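Major capsid protein (Faustovirus, PDB 5J7O) probably builds the outer protein shell of this large double-stranded DNA virus, as trimers of a double jelly-roll subunit. Local coordinates at residues A171-R176 against S379-D384. Residues are numbered along the deposited sequence; the frame is centred on the assembly and turned at random.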
ATOM      1  N   ALA B 171      29.663 -15.409 -22.119  1.00 38.03           N
ATOM      2  CA  ALA B 171      28.539 -15.184 -21.221  1.00 37.17           C
ATOM      3  C   ALA B 171      28.899 -14.045 -20.280  1.00 38.17           C
ATOM      4  O   ALA B 171      30.032 -13.971 -19.801  1.00 37.71           O
ATOM      5  CB  ALA B 171      28.191 -16.446 -20.420  1.00 35.65           C
ATOM      6  N   THR B 172      27.934 -13.168 -20.019  1.00 38.59           N
ATOM      7  CA  THR B 172      28.149 -12.008 -19.168  1.00 38.55           C
ATOM      8  C   THR B 172      27.090 -11.968 -18.078  1.00 37.84           C
ATOM      9  O   THR B 172      25.904 -12.192 -18.341  1.00 38.00           O
ATOM     10  CB  THR B 172      28.112 -10.703 -19.980  1.00 39.31           C
ATOM     11  OG1 THR B 172      29.081 -10.765 -21.033  1.00 41.62           O
ATOM     12  CG2 THR B 172      28.418  -9.506 -19.090  1.00 38.45           C
ATOM     13  N   ASN B 173      27.525 -11.686 -16.854  1.00 37.97           N
ATOM     14  CA  ASN B 173      26.606 -11.526 -15.742  1.00 37.06           C
ATOM     15  C   ASN B 173      25.927 -10.161 -15.799  1.00 36.11           C
ATOM     16  O   ASN B 173      26.405  -9.223 -16.445  1.00 38.02           O
ATOM     17  CB  ASN B 173      27.339 -11.682 -14.411  1.00 37.49           C
ATOM     18  CG  ASN B 173      27.773 -13.111 -14.143  1.00 38.27           C
ATOM     19  OD1 ASN B 173      27.083 -14.061 -14.510  1.00 39.08           O
ATOM     20  ND2 ASN B 173      28.921 -13.269 -13.492  1.00 37.93           N
ATOM     21  N   PHE B 174      24.794 -10.060 -15.113  1.00 34.75           N
ATOM     22  CA  PHE B 174      24.128  -8.783 -14.926  1.00 33.95           C
ATOM     23  C   PHE B 174      24.622  -8.124 -13.641  1.00 34.24           C
ATOM     24  O   PHE B 174      25.317  -8.734 -12.824  1.00 36.19           O
ATOM     25  CB  PHE B 174      22.607  -8.961 -14.889  1.00 32.95           C
ATOM     26  CG  PHE B 174      21.986  -9.209 -16.240  1.00 33.82           C
ATOM     27  CD1 PHE B 174      22.771  -9.314 -17.378  1.00 35.19           C
ATOM     28  CD2 PHE B 174      20.612  -9.323 -16.370  1.00 35.56           C
ATOM     29  CE1 PHE B 174      22.197  -9.540 -18.617  1.00 35.91           C
ATOM     30  CE2 PHE B 174      20.032  -9.547 -17.606  1.00 37.02           C
ATOM     31  CZ  PHE B 174      20.826  -9.654 -18.731  1.00 36.59           C
ATOM     32  N   VAL B 175      24.261  -6.857 -13.467  1.00 32.59           N
ATOM     33  CA  VAL B 175      24.644  -6.104 -12.282  1.00 33.45           C
ATOM     34  C   VAL B 175      23.392  -5.585 -11.595  1.00 34.20           C
ATOM     35  O   VAL B 175      22.360  -5.330 -12.229  1.00 32.86           O
ATOM     36  CB  VAL B 175      25.610  -4.944 -12.608  1.00 33.07           C
ATOM     37  CG1 VAL B 175      26.983  -5.486 -12.973  1.00 32.83           C
ATOM     38  CG2 VAL B 175      25.058  -4.091 -13.734  1.00 33.86           C
ATOM     39  N   ARG B 176      23.489  -5.442 -10.278  1.00 34.98           N
ATOM     40  CA  ARG B 176      22.403  -4.932  -9.462  1.00 33.89           C
ATOM     41  C   ARG B 176      23.004  -4.122  -8.328  1.00 32.43           C
ATOM     42  O   ARG B 176      24.153  -4.342  -7.934  1.00 31.45           O
ATOM     43  CB  ARG B 176      21.543  -6.061  -8.890  1.00 33.68           C
ATOM     44  CG  ARG B 176      21.805  -6.341  -7.422  1.00 34.51           C
ATOM     45  CD  ARG B 176      21.301  -7.713  -7.025  1.00 35.53           C
ATOM     46  NE  ARG B 176      19.857  -7.862  -7.201  1.00 38.40           N
ATOM     47  CZ  ARG B 176      19.234  -9.034  -7.308  1.00 40.66           C
ATOM     48  NH1 ARG B 176      19.926 -10.166  -7.274  1.00 43.09           N
ATOM     49  NH2 ARG B 176      17.918  -9.077  -7.456  1.00 40.13           N
ATOM     50  N   SER B 379      31.208 -17.635 -15.343  1.00 43.15           N
ATOM     51  CA  SER B 379      32.519 -17.671 -14.713  1.00 44.15           C
ATOM     52  C   SER B 379      33.359 -16.485 -15.168  1.00 41.86           C
ATOM     53  O   SER B 379      33.395 -16.148 -16.355  1.00 40.58           O
ATOM     54  CB  SER B 379      33.236 -18.980 -15.045  1.00 46.85           C
ATOM     55  OG  SER B 379      32.494 -20.099 -14.590  1.00 50.10           O
ATOM     56  N   GLY B 380      34.033 -15.847 -14.216  1.00 42.46           N
ATOM     57  CA  GLY B 380      34.934 -14.758 -14.545  1.00 44.92           C
ATOM     58  C   GLY B 380      34.264 -13.493 -15.030  1.00 44.12           C
ATOM     59  O   GLY B 380      34.883 -12.714 -15.761  1.00 45.35           O
ATOM     60  N   SER B 381      33.008 -13.265 -14.648  1.00 41.16           N
ATOM     61  CA  SER B 381      32.288 -12.038 -14.973  1.00 40.07           C
ATOM     62  C   SER B 381      31.989 -11.319 -13.664  1.00 37.41           C
ATOM     63  O   SER B 381      31.179 -11.796 -12.861  1.00 35.54           O
ATOM     64  CB  SER B 381      31.008 -12.340 -15.751  1.00 39.87           C
ATOM     65  OG  SER B 381      30.366 -11.145 -16.162  1.00 39.59           O
ATOM     66  N   SER B 382      32.644 -10.182 -13.446  1.00 36.84           N
ATOM     67  CA  SER B 382      32.600  -9.481 -12.171  1.00 38.63           C
ATOM     68  C   SER B 382      32.291  -8.006 -12.401  1.00 37.89           C
ATOM     69  O   SER B 382      32.205  -7.533 -13.538  1.00 39.19           O
ATOM     70  CB  SER B 382      33.921  -9.648 -11.409  1.00 40.80           C
ATOM     71  OG  SER B 382      35.015  -9.200 -12.189  1.00 44.79           O
ATOM     72  N   ILE B 383      32.128  -7.272 -11.296  1.00 36.14           N
ATOM     73  CA  ILE B 383      31.782  -5.857 -11.385  1.00 37.06           C
ATOM     74  C   ILE B 383      32.989  -5.046 -11.850  1.00 41.70           C
ATOM     75  O   ILE B 383      34.149  -5.450 -11.706  1.00 42.81           O
ATOM     76  CB  ILE B 383      31.250  -5.337 -10.040  1.00 35.65           C
ATOM     77  CG1 ILE B 383      32.336  -5.418  -8.964  1.00 34.93           C
ATOM     78  CG2 ILE B 383      30.018  -6.122  -9.615  1.00 33.07           C
ATOM     79  CD1 ILE B 383      31.889  -4.919  -7.604  1.00 34.67           C
ATOM     80  N   ASP B 384      32.701  -3.875 -12.416  1.00 44.16           N
ATOM     81  CA  ASP B 384      33.741  -2.977 -12.909  1.00 44.64           C
ATOM     82  C   ASP B 384      34.293  -2.174 -11.736  1.00 43.64           C
ATOM     83  O   ASP B 384      33.627  -1.265 -11.228  1.00 44.74           O
ATOM     84  CB  ASP B 384      33.183  -2.058 -13.993  1.00 45.13           C
ATOM     85  CG  ASP B 384      34.270  -1.312 -14.749  1.00 48.15           C
ATOM     86  OD1 ASP B 384      35.437  -1.325 -14.302  1.00 50.17           O
ATOM     87  OD2 ASP B 384      33.955  -0.703 -15.793  1.00 50.41           O
TER
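Asn-173 and Ser-381 hold each other by two hydrogen bonds, a compact example of how a strand and a passing loop can be tied through one residue from each. Where strand 170-177 is interrupted, the backbone N of Asn-173 donates to Ser-381 OG over 3.0 Å, nearly straight at 170°. The amide of the same asparagine supplies the second bond: ND2 reaches Ser-381 O at 2.8 Å, more bent at 145°. The acceptor lies almost in the plane of the amide, whereas the nitrogen is tilted out of the carbonyl plane. Ser-381 reaches the strand because chi1, at -175°, swings OG away from its own backbone N, and its CB sits close against the amide, 3.2 Å from ND2. Thr-172 adds a looser contact, CG2 being 3.9 Å from Ser-381 OG.

The polar atoms of the asparagine and serine side chains have further partners in the same chain. Ser-381 OG, already an acceptor, is also hydrogen-bonded to Ser-115 O, and Asn-173 OD1 accepts a hydrogen bond from the backbone N of Ala-378. Both ends of the buried amide are thus engaged, which probably fixes which way round it sits.

In the fold, the loop between strands 364-375 and 389-401 runs past the middle strand of a three-stranded antiparallel sheet, where 170-177 is flanked by 116-118 and 333-336; Asn-173 also packs on Thr-335 of the latter.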